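Local coordinates for glycosyl hydrolase family 2, TIM barrel domain protein (Parabacteroides merdae ATCC 43184, PDB 6DXU) that probably hydrolyses beta-glucuronides, as a glycoside hydrolase family 2 beta-glucuronidase of a human gut bacterium, at residues G394-D399 / K442-A447. Residues are numbered along the deposited sequence; the frame is centred on the assembly and turned at random.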
ATOM      1  N   GLY D 394     -12.188 -14.249  23.584  1.00 19.71           N
ATOM      2  CA  GLY D 394     -11.001 -13.463  23.334  1.00 16.05           C
ATOM      3  C   GLY D 394     -11.195 -11.961  23.470  1.00 20.86           C
ATOM      4  O   GLY D 394     -10.225 -11.248  23.750  1.00 20.25           O
ATOM      5  N   GLY D 395     -12.416 -11.469  23.268  1.00 21.81           N
ATOM      6  CA  GLY D 395     -12.652 -10.029  23.262  1.00 19.60           C
ATOM      7  C   GLY D 395     -13.152  -9.537  21.914  1.00 21.64           C
ATOM      8  O   GLY D 395     -14.130 -10.076  21.379  1.00 22.03           O
ATOM      9  N   LEU D 396     -12.484  -8.528  21.351  1.00 20.81           N
ATOM     10  CA  LEU D 396     -12.917  -7.909  20.100  1.00 22.73           C
ATOM     11  C   LEU D 396     -11.723  -7.245  19.424  1.00 21.66           C
ATOM     12  O   LEU D 396     -11.039  -6.422  20.038  1.00 23.55           O
ATOM     13  CB  LEU D 396     -14.022  -6.873  20.363  1.00 23.06           C
ATOM     14  CG  LEU D 396     -14.532  -6.103  19.145  1.00 24.49           C
ATOM     15  CD1 LEU D 396     -15.217  -7.053  18.163  1.00 22.15           C
ATOM     16  CD2 LEU D 396     -15.470  -4.941  19.547  1.00 25.25           C
ATOM     17  N   GLY D 397     -11.479  -7.586  18.163  1.00 19.64           N
ATOM     18  CA  GLY D 397     -10.360  -7.040  17.422  1.00 19.10           C
ATOM     19  C   GLY D 397     -10.702  -5.759  16.687  1.00 23.08           C
ATOM     20  O   GLY D 397     -11.691  -5.083  16.985  1.00 23.74           O
ATOM     21  N   GLY D 398      -9.858  -5.425  15.704  1.00 19.81           N
ATOM     22  CA  GLY D 398      -9.941  -4.185  14.942  1.00 21.17           C
ATOM     23  C   GLY D 398     -10.836  -4.285  13.719  1.00 22.26           C
ATOM     24  O   GLY D 398     -11.756  -5.103  13.658  1.00 22.95           O
ATOM     25  N   ASP D 399     -10.566  -3.442  12.714  1.00 24.94           N
ATOM     26  CA  ASP D 399     -11.519  -3.326  11.610  1.00 24.94           C
ATOM     27  C   ASP D 399     -11.606  -4.602  10.784  1.00 22.28           C
ATOM     28  O   ASP D 399     -12.695  -4.967  10.327  1.00 21.72           O
ATOM     29  CB  ASP D 399     -11.176  -2.145  10.712  1.00 29.11           C
ATOM     30  CG  ASP D 399     -11.522  -0.804  11.346  1.00 42.59           C
ATOM     31  OD1 ASP D 399     -12.352  -0.768  12.280  1.00 39.59           O
ATOM     32  OD2 ASP D 399     -10.957   0.220  10.901  1.00 50.49           O
ATOM     33  N   LYS D 442     -16.072  -3.855  27.526  1.00 26.15           N
ATOM     34  CA  LYS D 442     -17.431  -4.388  27.486  1.00 25.38           C
ATOM     35  C   LYS D 442     -18.338  -3.554  26.590  1.00 23.73           C
ATOM     36  O   LYS D 442     -19.186  -4.100  25.881  1.00 21.82           O
ATOM     37  CB  LYS D 442     -18.007  -4.451  28.903  1.00 26.61           C
ATOM     38  CG  LYS D 442     -17.391  -5.531  29.777  1.00 32.33           C
ATOM     39  CD  LYS D 442     -17.998  -5.524  31.177  1.00 39.45           C
ATOM     40  CE  LYS D 442     -17.276  -6.506  32.087  1.00 49.65           C
ATOM     41  NZ  LYS D 442     -17.981  -6.685  33.392  1.00 59.16           N
ATOM     42  N   SER D 443     -18.178  -2.225  26.615  1.00 25.14           N
ATOM     43  CA  SER D 443     -19.067  -1.368  25.832  1.00 26.20           C
ATOM     44  C   SER D 443     -18.853  -1.556  24.337  1.00 23.85           C
ATOM     45  O   SER D 443     -19.813  -1.512  23.558  1.00 20.80           O
ATOM     46  CB  SER D 443     -18.878   0.097  26.232  1.00 25.81           C
ATOM     47  OG  SER D 443     -19.283   0.292  27.579  1.00 36.04           O
ATOM     48  N   ALA D 444     -17.602  -1.760  23.917  1.00 22.99           N
ATOM     49  CA  ALA D 444     -17.329  -2.016  22.504  1.00 22.63           C
ATOM     50  C   ALA D 444     -17.898  -3.358  22.066  1.00 21.95           C
ATOM     51  O   ALA D 444     -18.386  -3.498  20.938  1.00 20.82           O
ATOM     52  CB  ALA D 444     -15.824  -1.976  22.247  1.00 24.09           C
ATOM     53  N   ILE D 445     -17.826  -4.362  22.944  1.00 19.77           N
ATOM     54  CA  ILE D 445     -18.403  -5.665  22.638  1.00 21.38           C
ATOM     55  C   ILE D 445     -19.918  -5.558  22.512  1.00 20.42           C
ATOM     56  O   ILE D 445     -20.516  -6.115  21.586  1.00 20.69           O
ATOM     57  CB  ILE D 445     -17.966  -6.689  23.706  1.00 21.30           C
ATOM     58  CG1 ILE D 445     -16.466  -6.970  23.553  1.00 22.02           C
ATOM     59  CG2 ILE D 445     -18.820  -7.973  23.652  1.00 19.46           C
ATOM     60  CD1 ILE D 445     -15.847  -7.741  24.696  1.00 22.81           C
ATOM     61  N   ARG D 446     -20.562  -4.826  23.425  1.00 20.95           N
ATOM     62  CA  ARG D 446     -22.007  -4.611  23.310  1.00 19.59           C
ATOM     63  C   ARG D 446     -22.363  -3.935  21.989  1.00 19.39           C
ATOM     64  O   ARG D 446     -23.323  -4.331  21.315  1.00 22.46           O
ATOM     65  CB  ARG D 446     -22.513  -3.759  24.478  1.00 24.10           C
ATOM     66  CG  ARG D 446     -22.596  -4.506  25.793  1.00 21.62           C
ATOM     67  CD  ARG D 446     -23.073  -3.606  26.932  1.00 26.48           C
ATOM     68  NE  ARG D 446     -24.308  -2.901  26.583  1.00 21.35           N
ATOM     69  CZ  ARG D 446     -25.518  -3.444  26.564  1.00 24.08           C
ATOM     70  NH1 ARG D 446     -25.694  -4.727  26.868  1.00 23.83           N
ATOM     71  NH2 ARG D 446     -26.562  -2.696  26.235  1.00 20.34           N
ATOM     72  N   ALA D 447     -21.608  -2.888  21.619  1.00 21.57           N
ATOM     73  CA  ALA D 447     -21.923  -2.131  20.409  1.00 22.13           C
ATOM     74  C   ALA D 447     -21.826  -3.009  19.177  1.00 21.37           C
ATOM     75  O   ALA D 447     -22.682  -2.939  18.281  1.00 18.84           O
ATOM     76  CB  ALA D 447     -20.987  -0.922  20.278  1.00 20.35           C
TER
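Leu396 reaches from the loop 394-399 onto the first turn of helix 442-459 and meets Ala444 and Ile445. The root and the branch tip of Leu396 touch different partners. The CB of Leu396 lies 4.0 Å from CG1 of Ile445. Leu396 CD2 comes down on the backbone of the turn, 3.5 Å from the carbonyl O of Ala444. Leu396 CD2 is also 4.0 Å from the CB of Ala444. With CG of Leu396 anti to its own backbone N (chi1 178°), the branched end extends toward the helix. The buried side is formed by Ile445 and Gly395. The CB of Ile445 does not aim straight at the loop. Its CG1 is anti to the carbonyl carbon and the arm runs on extended (chi2 169°), which carries CD1 of Ile445 to 4.2 Å from CA of Gly395. Gly395 has a positive phi (117°), a conformation in which a CB would press on the preceding carbonyl O. Phe440 and Phe472 also touch Ile445, while the O of Gly395 accepts a hydrogen bond from Trp391 NE1. Both segments belong to the TIM barrel domain. The loop follows barrel strand 384-388 and leads into helix 399-416, with Gly398 at the N-cap. The contact thus joins this connection to the start of the next barrel helix, 442-459. The other side is more open: Leu396 and Ala444 are partly exposed, yet they make the closest touch. Tyr401 and Lys402 of helix 399-416 also touch Leu396. Asp233 of a second subunit is hydrogen-bonded to Ser443 OG and forms a salt bridge with Arg446.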